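Local coordinates for protein endoribonuclease ToxN (Pectobacterium atrosepticum, PDB 2XDB) that acts as the toxin of a type III toxin-antitoxin system, an endoribonuclease that cuts RNA within AAA(U/G) sequences and is bound by the repeat RNA ToxI, at residues M1-T5 / Q117-I121. Residues are numbered along the deposited sequence; the frame is centred on the assembly and turned at random.
Sequences MKFYT and QLQFI. With SO4 (sulfate ion), chain D.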
loop_
_atom_site.group_PDB
_atom_site.type_symbol
_atom_site.label_atom_id
_atom_site.label_comp_id
_atom_site.label_asym_id
_atom_site.label_seq_id
_atom_site.Cartn_x
_atom_site.Cartn_y
_atom_site.Cartn_z
ATOM N N MET A 1 6.204 10.415 1.016
ATOM C CA MET A 1 5.246 9.457 0.463
ATOM C C MET A 1 4.007 10.116 -0.165
ATOM O O MET A 1 3.552 11.160 0.287
ATOM C CB MET A 1 4.871 8.421 1.526
ATOM C CG MET A 1 6.060 7.506 1.861
ATOM S SD MET A 1 5.588 6.293 3.075
ATOM C CE MET A 1 7.168 5.612 3.532
ATOM N N LYS A 2 3.472 9.508 -1.219
ATOM C CA LYS A 2 2.346 10.109 -1.933
ATOM C C LYS A 2 1.337 9.069 -2.391
ATOM O O LYS A 2 1.614 7.871 -2.352
ATOM C CB LYS A 2 2.845 10.923 -3.121
ATOM C CG LYS A 2 3.719 12.086 -2.723
ATOM C CD LYS A 2 3.986 12.996 -3.909
ATOM C CE LYS A 2 4.864 14.178 -3.520
ATOM N NZ LYS A 2 4.561 14.638 -2.134
ATOM N N PHE A 3 0.159 9.523 -2.821
ATOM C CA PHE A 3 -0.887 8.597 -3.244
ATOM C C PHE A 3 -0.740 8.230 -4.713
ATOM O O PHE A 3 -0.556 9.115 -5.555
ATOM C CB PHE A 3 -2.273 9.190 -2.987
ATOM C CG PHE A 3 -2.550 9.448 -1.553
ATOM C CD1 PHE A 3 -2.836 8.414 -0.700
ATOM C CD2 PHE A 3 -2.511 10.730 -1.047
ATOM C CE1 PHE A 3 -3.078 8.654 0.634
ATOM C CE2 PHE A 3 -2.760 10.976 0.283
ATOM C CZ PHE A 3 -3.042 9.934 1.123
ATOM N N TYR A 4 -0.837 6.929 -5.009
ATOM C CA TYR A 4 -0.759 6.414 -6.381
ATOM C C TYR A 4 -1.960 5.564 -6.754
ATOM O O TYR A 4 -2.643 5.025 -5.891
ATOM C CB TYR A 4 0.457 5.522 -6.548
ATOM C CG TYR A 4 1.771 6.230 -6.489
ATOM C CD1 TYR A 4 2.475 6.510 -7.648
ATOM C CD2 TYR A 4 2.328 6.601 -5.273
ATOM C CE1 TYR A 4 3.683 7.156 -7.606
ATOM C CE2 TYR A 4 3.543 7.245 -5.216
ATOM C CZ TYR A 4 4.211 7.525 -6.384
ATOM O OH TYR A 4 5.417 8.167 -6.334
ATOM N N THR A 5 -2.203 5.444 -8.053
ATOM C CA THR A 5 -3.017 4.357 -8.576
ATOM C C THR A 5 -2.095 3.505 -9.425
ATOM O O THR A 5 -1.020 3.958 -9.838
ATOM C CB THR A 5 -4.193 4.833 -9.437
ATOM O OG1 THR A 5 -3.708 5.535 -10.590
ATOM C CG2 THR A 5 -5.089 5.735 -8.638
ATOM N N GLN A 117 -5.208 11.777 5.986
ATOM C CA GLN A 117 -4.335 10.627 5.911
ATOM C C GLN A 117 -2.882 11.034 5.648
ATOM O O GLN A 117 -1.955 10.538 6.314
ATOM C CB GLN A 117 -4.839 9.658 4.847
ATOM C CG GLN A 117 -6.028 8.835 5.289
ATOM C CD GLN A 117 -6.573 7.968 4.167
ATOM O OE1 GLN A 117 -6.611 8.391 3.011
ATOM N NE2 GLN A 117 -7.002 6.749 4.502
ATOM N N LEU A 118 -2.688 11.930 4.678
ATOM C CA LEU A 118 -1.344 12.328 4.248
ATOM C C LEU A 118 -0.581 12.888 5.437
ATOM O O LEU A 118 0.581 12.555 5.668
ATOM C CB LEU A 118 -1.424 13.394 3.158
ATOM C CG LEU A 118 -0.413 13.408 2.018
ATOM C CD1 LEU A 118 -0.128 14.837 1.617
ATOM C CD2 LEU A 118 0.867 12.706 2.387
ATOM N N GLN A 119 -1.249 13.739 6.202
ATOM C CA GLN A 119 -0.572 14.422 7.284
ATOM C C GLN A 119 -0.134 13.411 8.317
ATOM O O GLN A 119 0.913 13.561 8.937
ATOM C CB GLN A 119 -1.465 15.473 7.928
ATOM C CG GLN A 119 -0.702 16.410 8.844
ATOM C CD GLN A 119 -1.614 17.184 9.762
ATOM O OE1 GLN A 119 -2.744 17.526 9.395
ATOM N NE2 GLN A 119 -1.133 17.467 10.966
ATOM N N PHE A 120 -0.936 12.375 8.512
ATOM C CA PHE A 120 -0.561 11.365 9.485
ATOM C C PHE A 120 0.587 10.510 8.948
ATOM O O PHE A 120 1.599 10.316 9.622
ATOM C CB PHE A 120 -1.749 10.502 9.856
ATOM C CG PHE A 120 -1.436 9.500 10.906
ATOM C CD1 PHE A 120 -1.285 8.165 10.583
ATOM C CD2 PHE A 120 -1.262 9.892 12.214
ATOM C CE1 PHE A 120 -0.981 7.240 11.551
ATOM C CE2 PHE A 120 -0.967 8.975 13.186
ATOM C CZ PHE A 120 -0.826 7.645 12.855
ATOM N N ILE A 121 0.418 10.011 7.727
ATOM C CA ILE A 121 1.466 9.263 7.045
ATOM C C ILE A 121 2.808 10.010 7.011
ATOM O O ILE A 121 3.851 9.447 7.336
ATOM C CB ILE A 121 1.055 8.948 5.609
ATOM C CG1 ILE A 121 -0.103 7.949 5.587
ATOM C CG2 ILE A 121 2.236 8.442 4.850
ATOM C CD1 ILE A 121 -0.693 7.728 4.233
HETATM S S SO4 D . 7.771 12.094 -1.843
HETATM O O1 SO4 D . 6.644 12.674 -1.113
HETATM O O2 SO4 D . 8.918 11.980 -0.946
HETATM O O3 SO4 D . 7.413 10.772 -2.350
HETATM O O4 SO4 D . 8.116 12.963 -2.965
#
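The ring of F3 reaches from the first strand to one side of the helix, where Q117, L118 and I121 receive its outer end; a flat ring is long enough to bridge the two. Its CG stands anti to the carbonyl carbon (chi1 -62°), a torsion that carries the far ring atoms closer to the helix than the CB direction alone would. CE2 lies 3.8 Å from CG of L118, whose side chain approaches the ring obliquely, and CE1 is 4.4 Å from CD1 of I121; branched apolar groups such as these pack well round an aromatic ring. Q117 comes to the ring's edge instead: its CB sits near the ring plane, 4.1 Å from CZ of F3. The side chain then runs on, extended beyond CG, at about a right angle to the phenylalanine, with ring and amide planes 26° apart. Glutamine suits this buried place because its aliphatic base packs against the aromatic edge while NE2 is satisfied by the carbonyl of L81, on strand 80-91.

M1 touches the helix beside F3. Its CB makes an apolar contact of 4.2 Å with CG2 of I121, and its backbone O merely packs against the methyl CD2 of L118. The amino N of M1 and NZ of K2 both donate to O1 of a sulfate, probably from the crystallisation liquor; the long cationic chain of K2, bent at chi4, suits this reach.

No hydrogen bond joins the two segments. Helix 109-123 packs through side chains against the antiparallel sheet of the ToxN/AbiQ toxin, whose strands 3-6 and 35-42 supply F3 and I36.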